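Local coordinates for protein Rho guanine nucleotide exchange factor 11 (Homo sapiens, PDB 5JHH) that probably activates Rho-family GTPases by promoting nucleotide exchange through its RhoGEF domain, which is followed by a PH domain, at residues 319-324 / 360-365. Residues are numbered along the deposited sequence; the frame is centred on the assembly and turned at random.
Sequences VLIRSV and ELLEEA
Ile-321 meets Leu-362 and Glu-363 through carbon atoms alone, and it is the one residue of strand 319-323 that reaches helix segment 360-365. Its side chain leaves the strand toward the helix, and the CA atoms of Ile-321 and Glu-363 stand 6.5 Å apart, close enough for Ile-321 carbons to meet the methylenes of Leu-362 and Glu-363.

The hydrophobic pair is Ile-321 with Leu-362. A chi1 of -53° sets CG1 of the isoleucine beside its backbone N, and the turn at chi2 (-62°) then places Ile-321 CD1 4.0 Å from Leu-362 CB, the two side chains running roughly at right angles. The touch on Leu-362 is thus made at the base of its side chain. The buried Leu-362 also packs on Phe-331 of strand 330-335, while Ile-321 also touches Ile-333 of the same strand and Met-359, one residue before the helix segment.

Glu-363 adds its aliphatic stem. Its CG lies 4.1 Å from Ile-321 CB and equally near Ile-321 CG2, covering the branch point, and beyond CG the chain runs extended, taking the carboxylate past the isoleucine. No hydrogen bond or salt bridge crosses between the segments; nearby, Ser-323 OG bonds to Lys-355 NZ at an earlier turn of the helix.

Both segments belong to the PH domain, where the C-terminal helix, here 352-368, packs over one end of the curled beta sheet, the hallmark of the PH fold.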
ATOM      1  N   VAL A 319      -8.625  -0.680 -31.941  1.00 40.96           N
ATOM      2  CA  VAL A 319      -9.315   0.468 -31.392  1.00 37.84           C
ATOM      3  C   VAL A 319      -8.396   1.636 -31.166  1.00 38.25           C
ATOM      4  O   VAL A 319      -7.171   1.500 -31.088  1.00 40.87           O
ATOM      5  CB  VAL A 319     -10.071   0.217 -30.059  1.00 36.98           C
ATOM      6  CG1 VAL A 319     -11.025  -0.968 -30.119  1.00 36.93           C
ATOM      7  CG2 VAL A 319      -9.105   0.040 -28.914  1.00 40.46           C
ATOM      8  N   LEU A 320      -9.040   2.793 -31.050  1.00 39.93           N
ATOM      9  CA  LEU A 320      -8.401   4.045 -30.662  1.00 43.02           C
ATOM     10  C   LEU A 320      -9.109   4.622 -29.435  1.00 42.55           C
ATOM     11  O   LEU A 320     -10.300   4.384 -29.224  1.00 44.48           O
ATOM     12  CB  LEU A 320      -8.492   5.064 -31.801  1.00 42.92           C
ATOM     13  CG  LEU A 320      -7.880   4.628 -33.132  1.00 47.35           C
ATOM     14  CD1 LEU A 320      -8.057   5.763 -34.132  1.00 48.08           C
ATOM     15  CD2 LEU A 320      -6.411   4.234 -33.005  1.00 46.80           C
ATOM     16  N   ILE A 321      -8.390   5.432 -28.669  1.00 35.61           N
ATOM     17  CA  ILE A 321      -8.878   5.928 -27.397  1.00 35.51           C
ATOM     18  C   ILE A 321      -8.898   7.445 -27.474  1.00 36.21           C
ATOM     19  O   ILE A 321      -7.899   8.052 -27.820  1.00 32.18           O
ATOM     20  CB  ILE A 321      -7.917   5.505 -26.251  1.00 38.22           C
ATOM     21  CG1 ILE A 321      -7.676   3.988 -26.260  1.00 36.25           C
ATOM     22  CG2 ILE A 321      -8.430   5.972 -24.894  1.00 42.18           C
ATOM     23  CD1 ILE A 321      -8.915   3.143 -26.034  1.00 38.52           C
ATOM     24  N   ARG A 322     -10.023   8.079 -27.164  1.00 37.15           N
ATOM     25  CA  ARG A 322     -10.027   9.528 -27.226  1.00 39.48           C
ATOM     26  C   ARG A 322     -10.714  10.190 -26.026  1.00 35.12           C
ATOM     27  O   ARG A 322     -11.745   9.746 -25.568  1.00 35.48           O
ATOM     28  CB  ARG A 322     -10.642  10.003 -28.536  1.00 38.81           C
ATOM     29  CG  ARG A 322     -10.426  11.497 -28.846  1.00 42.62           C
ATOM     30  CD  ARG A 322     -11.129  11.823 -30.149  1.00 41.28           C
ATOM     31  NE  ARG A 322     -11.256  13.234 -30.472  1.00 43.33           N
ATOM     32  CZ  ARG A 322     -10.380  13.944 -31.182  1.00 44.32           C
ATOM     33  NH1 ARG A 322      -9.232  13.415 -31.593  1.00 46.86           N
ATOM     34  NH2 ARG A 322     -10.649  15.206 -31.471  1.00 42.16           N
ATOM     35  N   SER A 323     -10.100  11.245 -25.518  1.00 35.72           N
ATOM     36  CA  SER A 323     -10.748  12.116 -24.525  1.00 41.91           C
ATOM     37  C   SER A 323     -11.946  12.852 -25.094  1.00 42.69           C
ATOM     38  O   SER A 323     -12.019  13.107 -26.286  1.00 45.75           O
ATOM     39  CB  SER A 323      -9.774  13.184 -24.059  1.00 42.04           C
ATOM     40  OG  SER A 323      -9.131  12.803 -22.887  1.00 48.85           O
ATOM     41  N   VAL A 324     -12.826  13.274 -24.201  1.00 48.84           N
ATOM     42  CA  VAL A 324     -14.005  14.062 -24.526  1.00 47.70           C
ATOM     43  C   VAL A 324     -13.796  15.464 -23.934  1.00 55.81           C
ATOM     44  O   VAL A 324     -13.712  15.626 -22.707  1.00 53.54           O
ATOM     45  CB  VAL A 324     -15.261  13.398 -23.910  1.00 52.21           C
ATOM     46  CG1 VAL A 324     -16.534  14.162 -24.266  1.00 50.86           C
ATOM     47  CG2 VAL A 324     -15.361  11.933 -24.334  1.00 46.65           C
ATOM     48  N   GLU A 360      -4.871   6.315 -19.301  1.00 37.15           N
ATOM     49  CA  GLU A 360      -3.452   6.057 -19.302  1.00 40.03           C
ATOM     50  C   GLU A 360      -3.260   4.569 -19.569  1.00 35.99           C
ATOM     51  O   GLU A 360      -2.481   4.188 -20.423  1.00 34.17           O
ATOM     52  CB  GLU A 360      -2.873   6.440 -17.958  1.00 46.94           C
ATOM     53  CG  GLU A 360      -1.374   6.636 -17.919  1.00 60.15           C
ATOM     54  CD  GLU A 360      -0.916   7.160 -16.551  1.00 79.09           C
ATOM     55  OE1 GLU A 360      -0.366   8.284 -16.502  1.00 83.97           O
ATOM     56  OE2 GLU A 360      -1.138   6.474 -15.516  1.00 80.83           O
ATOM     57  N   LEU A 361      -4.038   3.726 -18.900  1.00 27.69           N
ATOM     58  CA  LEU A 361      -3.806   2.320 -19.016  1.00 31.83           C
ATOM     59  C   LEU A 361      -4.318   1.796 -20.336  1.00 32.50           C
ATOM     60  O   LEU A 361      -3.701   0.936 -20.932  1.00 31.70           O
ATOM     61  CB  LEU A 361      -4.398   1.560 -17.838  1.00 34.10           C
ATOM     62  CG  LEU A 361      -3.765   1.887 -16.473  1.00 34.00           C
ATOM     63  CD1 LEU A 361      -4.707   1.449 -15.367  1.00 35.17           C
ATOM     64  CD2 LEU A 361      -2.408   1.203 -16.333  1.00 32.17           C
ATOM     65  N   LEU A 362      -5.436   2.337 -20.804  1.00 35.88           N
ATOM     66  CA  LEU A 362      -5.974   1.929 -22.083  1.00 35.54           C
ATOM     67  C   LEU A 362      -5.023   2.264 -23.203  1.00 34.13           C
ATOM     68  O   LEU A 362      -4.745   1.436 -24.038  1.00 30.21           O
ATOM     69  CB  LEU A 362      -7.317   2.586 -22.357  1.00 39.22           C
ATOM     70  CG  LEU A 362      -8.505   1.845 -21.771  1.00 38.59           C
ATOM     71  CD1 LEU A 362      -9.732   2.742 -21.706  1.00 41.07           C
ATOM     72  CD2 LEU A 362      -8.791   0.588 -22.558  1.00 39.63           C
ATOM     73  N   GLU A 363      -4.503   3.473 -23.218  1.00 36.44           N
ATOM     74  CA  GLU A 363      -3.579   3.839 -24.274  1.00 37.59           C
ATOM     75  C   GLU A 363      -2.336   2.921 -24.250  1.00 39.68           C
ATOM     76  O   GLU A 363      -1.905   2.430 -25.299  1.00 42.12           O
ATOM     77  CB  GLU A 363      -3.192   5.317 -24.149  1.00 40.27           C
ATOM     78  CG  GLU A 363      -4.322   6.299 -24.485  1.00 46.68           C
ATOM     79  CD  GLU A 363      -3.971   7.761 -24.171  1.00 52.65           C
ATOM     80  OE1 GLU A 363      -3.211   8.007 -23.206  1.00 57.19           O
ATOM     81  OE2 GLU A 363      -4.454   8.666 -24.885  1.00 52.71           O
ATOM     82  N   GLU A 364      -1.777   2.679 -23.069  1.00 41.22           N
ATOM     83  CA  GLU A 364      -0.578   1.849 -22.945  1.00 44.47           C
ATOM     84  C   GLU A 364      -0.882   0.461 -23.512  1.00 36.82           C
ATOM     85  O   GLU A 364      -0.162  -0.064 -24.361  1.00 39.42           O
ATOM     86  CB  GLU A 364      -0.097   1.822 -21.471  1.00 49.11           C
ATOM     87  CG  GLU A 364       1.122   0.941 -21.147  1.00 56.07           C
ATOM     88  CD  GLU A 364       2.434   1.326 -21.874  1.00 64.96           C
ATOM     89  OE1 GLU A 364       2.486   2.337 -22.631  1.00 63.14           O
ATOM     90  OE2 GLU A 364       3.440   0.592 -21.697  1.00 64.22           O
ATOM     91  N   ALA A 365      -2.010  -0.096 -23.140  1.00 38.05           N
ATOM     92  CA  ALA A 365      -2.306  -1.467 -23.539  1.00 37.63           C
ATOM     93  C   ALA A 365      -2.487  -1.552 -25.042  1.00 40.65           C
ATOM     94  O   ALA A 365      -2.116  -2.537 -25.654  1.00 40.22           O
ATOM     95  CB  ALA A 365      -3.556  -1.938 -22.863  1.00 36.20           C
TER